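PDB 4GCN: protein STI-1 from Caenorhabditis elegans, which acts as a co-chaperone that binds Hsp70 and Hsp90, inhibits the Hsp90 ATPase, and supports gonad development, longevity and thermotolerance. Local coordinates for residues S40-T43 and F44-K48; C61-F64 and C65-A68; P116-V119 and K120-K123. All coordinates share one frame; numbering follows the deposited sequence. Where two conformers were deposited one is given.

Contact 1: residues S40-T43 and F44-K48; sequences SNIT and FYNNK
N41 and F44 join at the first turn of helix 42-54, where F44 N donates to N41 O (3.1 Å). The regular i to i+4 ladder then starts: N46 N bonds to I42 O, and N47 N reaches T43 O at 2.8 Å. N41 is the N-cap, its OD1 accepting from T43 N at 3.0 Å. With CG anti to its backbone N (chi1 -173°), N41 carries its amide across F44: CB makes a CH-pi contact over one ring face, 3.9 Å from the centroid, and ND2 comes within 3.4 Å of F44 CZ, amide and ring planes 36° apart. The Y45 ring presents its edge to I42 O, while its hydroxyl bonds to P39 O. T43 and N47 run side by side, CG2 next to ND2. On the neighbouring helices, F44 packs on A34 and I35 of helix 24-37, I42 faces helix 79-95, and N47 OD1 takes a hydrogen bond from N16. This is the side-chain-capped start of the first helix of a tetratricopeptide repeat, the second of three predicted in this N-terminal domain.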
ATOM      1  N   SER A  40     -10.547  -7.597   5.392  1.00 32.87           N
ATOM      2  CA  SER A  40      -9.676  -8.671   4.964  0.60 31.87           C
ATOM      3  C   SER A  40      -9.110  -8.469   3.567  1.00 32.74           C
ATOM      4  O   SER A  40      -8.380  -9.322   3.072  1.00 34.18           O
ATOM      5  CB  SER A  40     -10.462  -9.990   4.982  0.60 34.68           C
ATOM      6  OG  SER A  40     -11.352 -10.123   3.864  0.60 33.66           O
ATOM      7  N   ASN A  41      -9.459  -7.369   2.919  1.00 28.49           N
ATOM      8  CA  ASN A  41      -9.032  -7.120   1.516  1.00 27.53           C
ATOM      9  C   ASN A  41      -7.828  -6.161   1.439  1.00 26.57           C
ATOM     10  O   ASN A  41      -7.910  -4.930   1.676  1.00 26.67           O
ATOM     11  CB  ASN A  41     -10.207  -6.630   0.699  1.00 27.76           C
ATOM     12  CG  ASN A  41      -9.903  -6.512  -0.792  1.00 28.74           C
ATOM     13  OD1 ASN A  41      -8.764  -6.446  -1.194  1.00 28.10           O
ATOM     14  ND2 ASN A  41     -10.964  -6.494  -1.627  1.00 29.98           N
ATOM     15  N   ILE A  42      -6.686  -6.740   1.102  1.00 24.86           N
ATOM     16  CA  ILE A  42      -5.422  -5.987   0.987  1.00 23.07           C
ATOM     17  C   ILE A  42      -5.517  -4.738   0.101  1.00 24.80           C
ATOM     18  O   ILE A  42      -4.892  -3.729   0.402  1.00 26.05           O
ATOM     19  CB  ILE A  42      -4.270  -6.899   0.463  1.00 24.49           C
ATOM     20  CG1 ILE A  42      -2.882  -6.232   0.670  1.00 22.59           C
ATOM     21  CG2 ILE A  42      -4.408  -7.218  -1.058  1.00 25.85           C
ATOM     22  CD1 ILE A  42      -1.695  -7.176   0.380  1.00 19.90           C
ATOM     23  N   THR A  43      -6.274  -4.809  -0.979  1.00 26.47           N
ATOM     24  CA  THR A  43      -6.359  -3.713  -1.946  1.00 25.50           C
ATOM     25  C   THR A  43      -6.708  -2.386  -1.239  1.00 26.50           C
ATOM     26  O   THR A  43      -6.186  -1.343  -1.598  1.00 28.64           O
ATOM     27  CB  THR A  43      -7.462  -3.974  -2.973  1.00 28.96           C
ATOM     28  OG1 THR A  43      -7.197  -5.205  -3.635  1.00 31.41           O
ATOM     29  CG2 THR A  43      -7.540  -2.863  -4.014  1.00 32.34           C
ATOM     30  N   PHE A  44      -7.531  -2.447  -0.203  1.00 25.76           N
ATOM     31  CA  PHE A  44      -8.000  -1.179   0.433  1.00 25.45           C
ATOM     32  C   PHE A  44      -6.866  -0.500   1.182  1.00 24.52           C
ATOM     33  O   PHE A  44      -6.804   0.751   1.258  1.00 23.45           O
ATOM     34  CB  PHE A  44      -9.190  -1.404   1.361  1.00 25.51           C
ATOM     35  CG  PHE A  44     -10.331  -2.178   0.766  1.00 24.38           C
ATOM     36  CD1 PHE A  44     -10.588  -2.187  -0.621  1.00 24.94           C
ATOM     37  CD2 PHE A  44     -11.166  -2.923   1.596  1.00 27.03           C
ATOM     38  CE1 PHE A  44     -11.629  -2.936  -1.139  1.00 26.75           C
ATOM     39  CE2 PHE A  44     -12.198  -3.648   1.091  1.00 26.68           C
ATOM     40  CZ  PHE A  44     -12.423  -3.691  -0.278  1.00 28.43           C
ATOM     41  N   TYR A  45      -6.025  -1.325   1.806  1.00 24.42           N
ATOM     42  CA  TYR A  45      -4.859  -0.851   2.573  1.00 23.58           C
ATOM     43  C   TYR A  45      -3.780  -0.284   1.677  1.00 23.98           C
ATOM     44  O   TYR A  45      -3.283   0.861   1.930  1.00 25.93           O
ATOM     45  CB  TYR A  45      -4.334  -1.940   3.491  1.00 24.81           C
ATOM     46  CG  TYR A  45      -5.357  -2.447   4.441  1.00 24.46           C
ATOM     47  CD1 TYR A  45      -5.588  -1.818   5.664  1.00 27.00           C
ATOM     48  CD2 TYR A  45      -6.080  -3.574   4.168  1.00 25.67           C
ATOM     49  CE1 TYR A  45      -6.506  -2.312   6.574  1.00 27.31           C
ATOM     50  CE2 TYR A  45      -6.995  -4.062   5.077  1.00 27.55           C
ATOM     51  CZ  TYR A  45      -7.210  -3.414   6.280  1.00 27.26           C
ATOM     52  OH  TYR A  45      -8.126  -3.886   7.164  1.00 28.80           O
ATOM     53  N   ASN A  46      -3.586  -0.916   0.525  1.00 23.69           N
ATOM     54  CA  ASN A  46      -2.670  -0.401  -0.443  1.00 22.57           C
ATOM     55  C   ASN A  46      -3.228   0.888  -1.041  1.00 25.31           C
ATOM     56  O   ASN A  46      -2.448   1.805  -1.271  1.00 25.55           O
ATOM     57  CB  ASN A  46      -2.336  -1.377  -1.589  1.00 22.87           C
ATOM     58  CG  ASN A  46      -1.369  -2.511  -1.188  1.00 23.65           C
ATOM     59  OD1 ASN A  46      -0.579  -2.360  -0.270  1.00 25.03           O
ATOM     60  ND2 ASN A  46      -1.427  -3.659  -1.921  1.00 22.40           N
ATOM     61  N   ASN A  47      -4.547   0.961  -1.321  1.00 23.29           N
ATOM     62  CA  ASN A  47      -5.076   2.189  -1.950  1.00 24.42           C
ATOM     63  C   ASN A  47      -5.002   3.344  -0.958  1.00 23.36           C
ATOM     64  O   ASN A  47      -4.637   4.424  -1.313  1.00 22.67           O
ATOM     65  CB  ASN A  47      -6.515   1.983  -2.423  1.00 26.16           C
ATOM     66  CG  ASN A  47      -6.628   1.137  -3.682  1.00 30.75           C
ATOM     67  OD1 ASN A  47      -7.689   1.078  -4.256  1.00 39.16           O
ATOM     68  ND2 ASN A  47      -5.572   0.506  -4.107  1.00 26.86           N
ATOM     69  N   LYS A  48      -5.241   3.111   0.330  1.00 21.90           N
ATOM     70  CA  LYS A  48      -5.095   4.165   1.314  1.00 24.13           C
ATOM     71  C   LYS A  48      -3.636   4.657   1.444  1.00 25.24           C
ATOM     72  O   LYS A  48      -3.394   5.851   1.536  1.00 26.35           O
ATOM     73  CB  LYS A  48      -5.508   3.707   2.690  1.00 28.80           C
ATOM     74  CG  LYS A  48      -6.983   3.876   2.930  1.00 31.45           C
ATOM     75  CD  LYS A  48      -7.331   3.896   4.381  1.00 31.42           C
ATOM     76  CE  LYS A  48      -6.837   5.070   5.206  1.00 31.30           C
ATOM     77  NZ  LYS A  48      -7.750   6.231   5.440  1.00 29.16           N
TER

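Contact 2: residues C61-F64 and C65-A68; sequences CVQF and CEKA
C61 and C65 stand one turn apart on the buried side of helix 58-74, their SG atoms in apolar contact at 4.2 Å with no disulfide between them. This is the tight side: C61 touches R88, C65 touches A89, V62 packs on A92 and F93, and A68 fits against I42 and N46. Four consecutive i to i+4 bonds hold the backbone, that from K67 N to Q63 O being nearly straight at 171°. The segment belongs to the second helix of predicted TPR 2, packed between the preceding helix 42-54 and helix 79-95 in the helix-after-helix stacking of a TPR array. On the solvent side, Q63, E66 and K67 are exposed. E66, extended beyond CG, leans back along the helix until OE2 lies 3.3 Å from V62 CG1, and a water bridges its OE1 to the backbone, donating to Q63 O at 2.9 Å. F64 is partly exposed, its ring also meeting that of Y52. K67 runs alongside, pointing the same way: CD lies over one face of the ring, 4.0 Å from the centroid and displaced toward the rim, in a CH-pi contact. CG set beside the backbone N (chi1 -76°) brings the aliphatic chain of K67 to that face. The ammonium NZ, 5.7 Å from the centroid, can add at most a weak cation-pi attraction. With an alanine in place of F64, the K67 methylenes would probably lose their platform and be freer to turn, and Y52 would probably lose this ring neighbour.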
ATOM      1  N   CYS A  61       1.456   6.525   5.237  1.00 23.70           N
ATOM      2  CA  CYS A  61       1.636   5.601   4.119  1.00 24.00           C
ATOM      3  C   CYS A  61       2.291   4.308   4.606  1.00 26.00           C
ATOM      4  O   CYS A  61       1.770   3.221   4.373  1.00 22.86           O
ATOM      5  CB  CYS A  61       2.443   6.239   3.044  1.00 24.38           C
ATOM      6  SG  CYS A  61       2.839   5.190   1.658  1.00 25.78           S
ATOM      7  N   VAL A  62       3.417   4.444   5.294  1.00 23.59           N
ATOM      8  CA  VAL A  62       4.132   3.307   5.853  1.00 24.20           C
ATOM      9  C   VAL A  62       3.223   2.481   6.736  1.00 23.71           C
ATOM     10  O   VAL A  62       3.242   1.262   6.642  1.00 22.89           O
ATOM     11  CB  VAL A  62       5.421   3.690   6.653  1.00 21.71           C
ATOM     12  CG1 VAL A  62       5.993   2.486   7.472  1.00 20.56           C
ATOM     13  CG2 VAL A  62       6.463   4.286   5.749  1.00 20.70           C
ATOM     14  N   GLN A  63       2.443   3.141   7.583  1.00 24.95           N
ATOM     15  CA  GLN A  63       1.541   2.457   8.522  1.00 27.82           C
ATOM     16  C   GLN A  63       0.535   1.608   7.773  1.00 23.84           C
ATOM     17  O   GLN A  63       0.313   0.469   8.111  1.00 23.86           O
ATOM     18  CB  GLN A  63       0.847   3.466   9.478  1.00 29.06           C
ATOM     19  CG  GLN A  63       1.837   4.057  10.467  1.00 33.75           C
ATOM     20  CD  GLN A  63       1.466   5.433  11.017  1.00 34.75           C
ATOM     21  OE1 GLN A  63       0.287   5.720  11.195  1.00 31.58           O
ATOM     22  NE2 GLN A  63       2.488   6.271  11.336  1.00 32.43           N
ATOM     23  N   PHE A  64       0.032   2.112   6.682  1.00 23.39           N
ATOM     24  CA  PHE A  64      -0.901   1.320   5.904  1.00 24.22           C
ATOM     25  C   PHE A  64      -0.255   0.220   5.068  1.00 24.81           C
ATOM     26  O   PHE A  64      -0.897  -0.784   4.766  1.00 26.41           O
ATOM     27  CB  PHE A  64      -1.878   2.227   5.141  1.00 23.55           C
ATOM     28  CG  PHE A  64      -3.032   2.634   6.016  1.00 25.38           C
ATOM     29  CD1 PHE A  64      -2.859   3.566   7.026  1.00 27.23           C
ATOM     30  CD2 PHE A  64      -4.246   1.957   5.940  1.00 27.42           C
ATOM     31  CE1 PHE A  64      -3.911   3.885   7.907  1.00 30.00           C
ATOM     32  CE2 PHE A  64      -5.288   2.278   6.806  1.00 29.07           C
ATOM     33  CZ  PHE A  64      -5.123   3.225   7.798  1.00 30.09           C
ATOM     34  N   CYS A  65       1.016   0.411   4.687  1.00 21.39           N
ATOM     35  CA  CYS A  65       1.774  -0.651   4.048  1.00 18.86           C
ATOM     36  C   CYS A  65       1.962  -1.791   5.019  1.00 20.81           C
ATOM     37  O   CYS A  65       1.884  -2.952   4.652  1.00 20.28           O
ATOM     38  CB  CYS A  65       3.140  -0.114   3.605  1.00 20.06           C
ATOM     39  SG  CYS A  65       3.039   1.053   2.239  1.00 24.27           S
ATOM     40  N   GLU A  66       2.216  -1.450   6.240  1.00 21.22           N
ATOM     41  CA  GLU A  66       2.424  -2.453   7.284  1.00 22.76           C
ATOM     42  C   GLU A  66       1.122  -3.266   7.512  1.00 23.98           C
ATOM     43  O   GLU A  66       1.126  -4.521   7.676  1.00 23.26           O
ATOM     44  CB  GLU A  66       2.841  -1.760   8.586  1.00 25.36           C
ATOM     45  CG  GLU A  66       4.265  -1.170   8.592  1.00 29.16           C
ATOM     46  CD  GLU A  66       4.521  -0.148   9.757  1.00 32.99           C
ATOM     47  OE1 GLU A  66       3.615   0.187  10.540  1.00 33.09           O
ATOM     48  OE2 GLU A  66       5.651   0.327   9.917  1.00 37.69           O
ATOM     49  N   LYS A  67       0.015  -2.548   7.589  1.00 24.12           N
ATOM     50  CA  LYS A  67      -1.320  -3.175   7.586  1.00 25.29           C
ATOM     51  C   LYS A  67      -1.545  -4.106   6.345  1.00 23.39           C
ATOM     52  O   LYS A  67      -1.922  -5.243   6.519  1.00 23.85           O
ATOM     53  CB  LYS A  67      -2.453  -2.132   7.714  1.00 28.01           C
ATOM     54  CG  LYS A  67      -2.676  -1.557   9.103  1.00 33.19           C
ATOM     55  CD  LYS A  67      -3.703  -0.405   9.002  1.00 35.21           C
ATOM     56  CE  LYS A  67      -3.963   0.341  10.288  1.00 38.67           C
ATOM     57  NZ  LYS A  67      -3.894  -0.536  11.492  1.00 41.38           N
ATOM     58  N   ALA A  68      -1.222  -3.659   5.132  1.00 22.78           N
ATOM     59  CA  ALA A  68      -1.383  -4.478   3.956  1.00 22.31           C
ATOM     60  C   ALA A  68      -0.623  -5.794   4.070  1.00 23.52           C
ATOM     61  O   ALA A  68      -1.125  -6.841   3.723  1.00 22.79           O
ATOM     62  CB  ALA A  68      -0.937  -3.683   2.698  1.00 23.07           C
TER
HETATM   63  O   HOH W   1       0.365  -0.201  10.947  1.00 57.20           O

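Contact 3: residues P116-V119 and K120-K123; sequences PELV and KKVK
Between P116-V119 and K120-K123 no aromatic ring, side-chain amide or guanidinium group meets a partner; the flat groups here are the peptide units, joined edge to edge by i to i+4 bonds. E117 O accepts from K121 N at 3.0 Å, L118 O from V122 N and V119 O from K123 N. K120 N is shared more loosely, with weak bonds to both P116 O and E117 O. P116 opens the helix, and just before it D115 OD1 accepts from L118 N. One side of the turn is apolar. L118, its CG anti to the backbone N (chi1 -171°), brings CD1 forward to the following turn, 3.9 Å from V122 CG2 and 4.1 Å from K121 CG. V122 CG2 also comes within 3.3 Å of L118 O, so the methyl sits close against the backbone. L118 continues onto L110, and V122 onto F106 and H107, all of helix 99-112. K121 extends its chain past L118 CD1 and against F106 to place NZ in a hydrogen bond with Q94 OE1 of helix 79-95. The other side carries more exposed residues. There V119 and K123 lie side by side, pointing the same way, but K123 has a second conformer, so the approach of its ammonium end to the valine methyl is doubtful. An apolar stripe turned inward, K120 and K123 outward, and K121 reaching back to Q94 make an amphipathic helix, the seventh, C-terminal helix that commonly packs on the last repeat of a three-TPR domain.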
ATOM      1  N   PRO A 116      12.677  -6.554 -11.281  1.00 35.93           N
ATOM      2  CA  PRO A 116      14.023  -6.326 -11.835  1.00 37.61           C
ATOM      3  C   PRO A 116      14.557  -4.876 -11.690  1.00 33.47           C
ATOM      4  O   PRO A 116      15.725  -4.668 -11.377  1.00 33.57           O
ATOM      5  CB  PRO A 116      13.884  -6.713 -13.323  1.00 41.29           C
ATOM      6  CG  PRO A 116      12.506  -7.239 -13.485  1.00 40.14           C
ATOM      7  CD  PRO A 116      11.677  -6.804 -12.324  1.00 38.12           C
ATOM      8  N   GLU A 117      13.713  -3.890 -11.867  1.00 33.92           N
ATOM      9  CA  GLU A 117      14.095  -2.478 -11.735  0.60 34.28           C
ATOM     10  C   GLU A 117      14.502  -2.162 -10.284  1.00 31.29           C
ATOM     11  O   GLU A 117      15.453  -1.456 -10.013  1.00 31.28           O
ATOM     12  CB  GLU A 117      12.910  -1.600 -12.126  0.60 36.48           C
ATOM     13  CG  GLU A 117      12.698  -1.463 -13.628  0.60 39.47           C
ATOM     14  CD  GLU A 117      11.724  -0.346 -13.960  0.60 41.85           C
ATOM     15  OE1 GLU A 117      10.482  -0.533 -13.777  0.60 40.47           O
ATOM     16  OE2 GLU A 117      12.210   0.727 -14.405  0.60 46.25           O
ATOM     17  N   LEU A 118      13.764  -2.706  -9.344  1.00 29.52           N
ATOM     18  CA  LEU A 118      14.086  -2.451  -7.922  1.00 27.43           C
ATOM     19  C   LEU A 118      15.409  -3.053  -7.557  1.00 28.18           C
ATOM     20  O   LEU A 118      16.120  -2.496  -6.743  1.00 27.38           O
ATOM     21  CB  LEU A 118      12.969  -2.994  -6.993  1.00 25.18           C
ATOM     22  CG  LEU A 118      13.007  -2.643  -5.502  1.00 26.08           C
ATOM     23  CD1 LEU A 118      13.286  -1.148  -5.303  1.00 25.17           C
ATOM     24  CD2 LEU A 118      11.735  -3.150  -4.777  1.00 22.31           C
ATOM     25  N   VAL A 119      15.748  -4.216  -8.134  1.00 29.02           N
ATOM     26  CA  VAL A 119      17.051  -4.829  -7.847  1.00 30.33           C
ATOM     27  C   VAL A 119      18.161  -3.847  -8.159  1.00 31.90           C
ATOM     28  O   VAL A 119      19.133  -3.739  -7.422  1.00 29.29           O
ATOM     29  CB  VAL A 119      17.289  -6.162  -8.649  1.00 32.02           C
ATOM     30  CG1 VAL A 119      18.719  -6.658  -8.462  1.00 33.03           C
ATOM     31  CG2 VAL A 119      16.286  -7.256  -8.223  1.00 30.93           C
ATOM     32  N   LYS A 120      18.010  -3.141  -9.278  1.00 29.75           N
ATOM     33  CA  LYS A 120      19.023  -2.208  -9.711  1.00 31.91           C
ATOM     34  C   LYS A 120      19.048  -0.969  -8.819  1.00 33.17           C
ATOM     35  O   LYS A 120      20.138  -0.517  -8.382  1.00 29.69           O
ATOM     36  CB  LYS A 120      18.790  -1.821 -11.168  1.00 31.97           C
ATOM     37  CG  LYS A 120      19.068  -2.945 -12.177  1.00 32.23           C
ATOM     38  CD  LYS A 120      19.052  -2.426 -13.629  1.00 33.24           C
ATOM     39  CE  LYS A 120      19.036  -3.557 -14.665  1.00 33.01           C
ATOM     40  NZ  LYS A 120      19.149  -2.998 -16.017  1.00 35.70           N
ATOM     41  N   LYS A 121      17.853  -0.493  -8.505  1.00 31.31           N
ATOM     42  CA  LYS A 121      17.674   0.653  -7.620  1.00 32.27           C
ATOM     43  C   LYS A 121      18.323   0.425  -6.243  1.00 31.68           C
ATOM     44  O   LYS A 121      18.978   1.299  -5.711  1.00 30.19           O
ATOM     45  CB  LYS A 121      16.185   0.987  -7.458  1.00 32.64           C
ATOM     46  CG  LYS A 121      15.887   1.915  -6.256  1.00 32.92           C
ATOM     47  CD  LYS A 121      14.561   2.652  -6.367  1.00 33.54           C
ATOM     48  CE  LYS A 121      14.266   3.371  -5.075  1.00 33.45           C
ATOM     49  NZ  LYS A 121      13.087   4.230  -5.224  1.00 30.94           N
ATOM     50  N   VAL A 122      18.137  -0.758  -5.682  1.00 31.35           N
ATOM     51  CA  VAL A 122      18.714  -1.067  -4.363  1.00 31.84           C
ATOM     52  C   VAL A 122      20.245  -1.165  -4.385  1.00 34.42           C
ATOM     53  O   VAL A 122      20.902  -0.716  -3.442  1.00 33.51           O
ATOM     54  CB  VAL A 122      18.107  -2.342  -3.795  1.00 32.35           C
ATOM     55  CG1 VAL A 122      18.850  -2.763  -2.549  1.00 34.00           C
ATOM     56  CG2 VAL A 122      16.624  -2.103  -3.509  1.00 31.05           C
ATOM     57  N   LYS A 123      20.790  -1.777  -5.437  1.00 37.61           N
ATOM     58  CA  LYS A 123      22.235  -1.799  -5.596  0.60 39.26           C
ATOM     59  C   LYS A 123      22.777  -0.347  -5.630  1.00 41.80           C
ATOM     60  O   LYS A 123      23.737  -0.056  -4.914  1.00 41.61           O
ATOM     61  CB  LYS A 123      22.636  -2.645  -6.798  0.60 41.71           C
ATOM     62  CG  LYS A 123      22.796  -4.147  -6.460  0.60 42.36           C
ATOM     63  CD  LYS A 123      22.528  -5.071  -7.662  0.60 42.64           C
ATOM     64  CE  LYS A 123      22.218  -6.523  -7.269  0.60 40.92           C
ATOM     65  NZ  LYS A 123      22.181  -7.418  -8.467  0.60 42.49           N
TER

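Overall arrangement
Contacts 1 and 2 lie near the middle of the domain and touch each other: helices 42-54 and 58-74 are the two halves of predicted TPR 2, and across them Y45 packs on K67 and K48 on F64. Contact 3 is peripheral, its centre about 25 Å from that of contact 1 and 22 Å from that of contact 2. Each is a stretch of helix, but the chemistry changes with place. An asparagine cap and aromatic rings dominate contact 1; contact 2 sets buried cysteines against a glutamate bridged by water to the backbone and a lysine over a ring; contact 3, without aromatic residues, combines a leucine-valine stripe with lysines, some at the surface and one tied inward, at the end of the array.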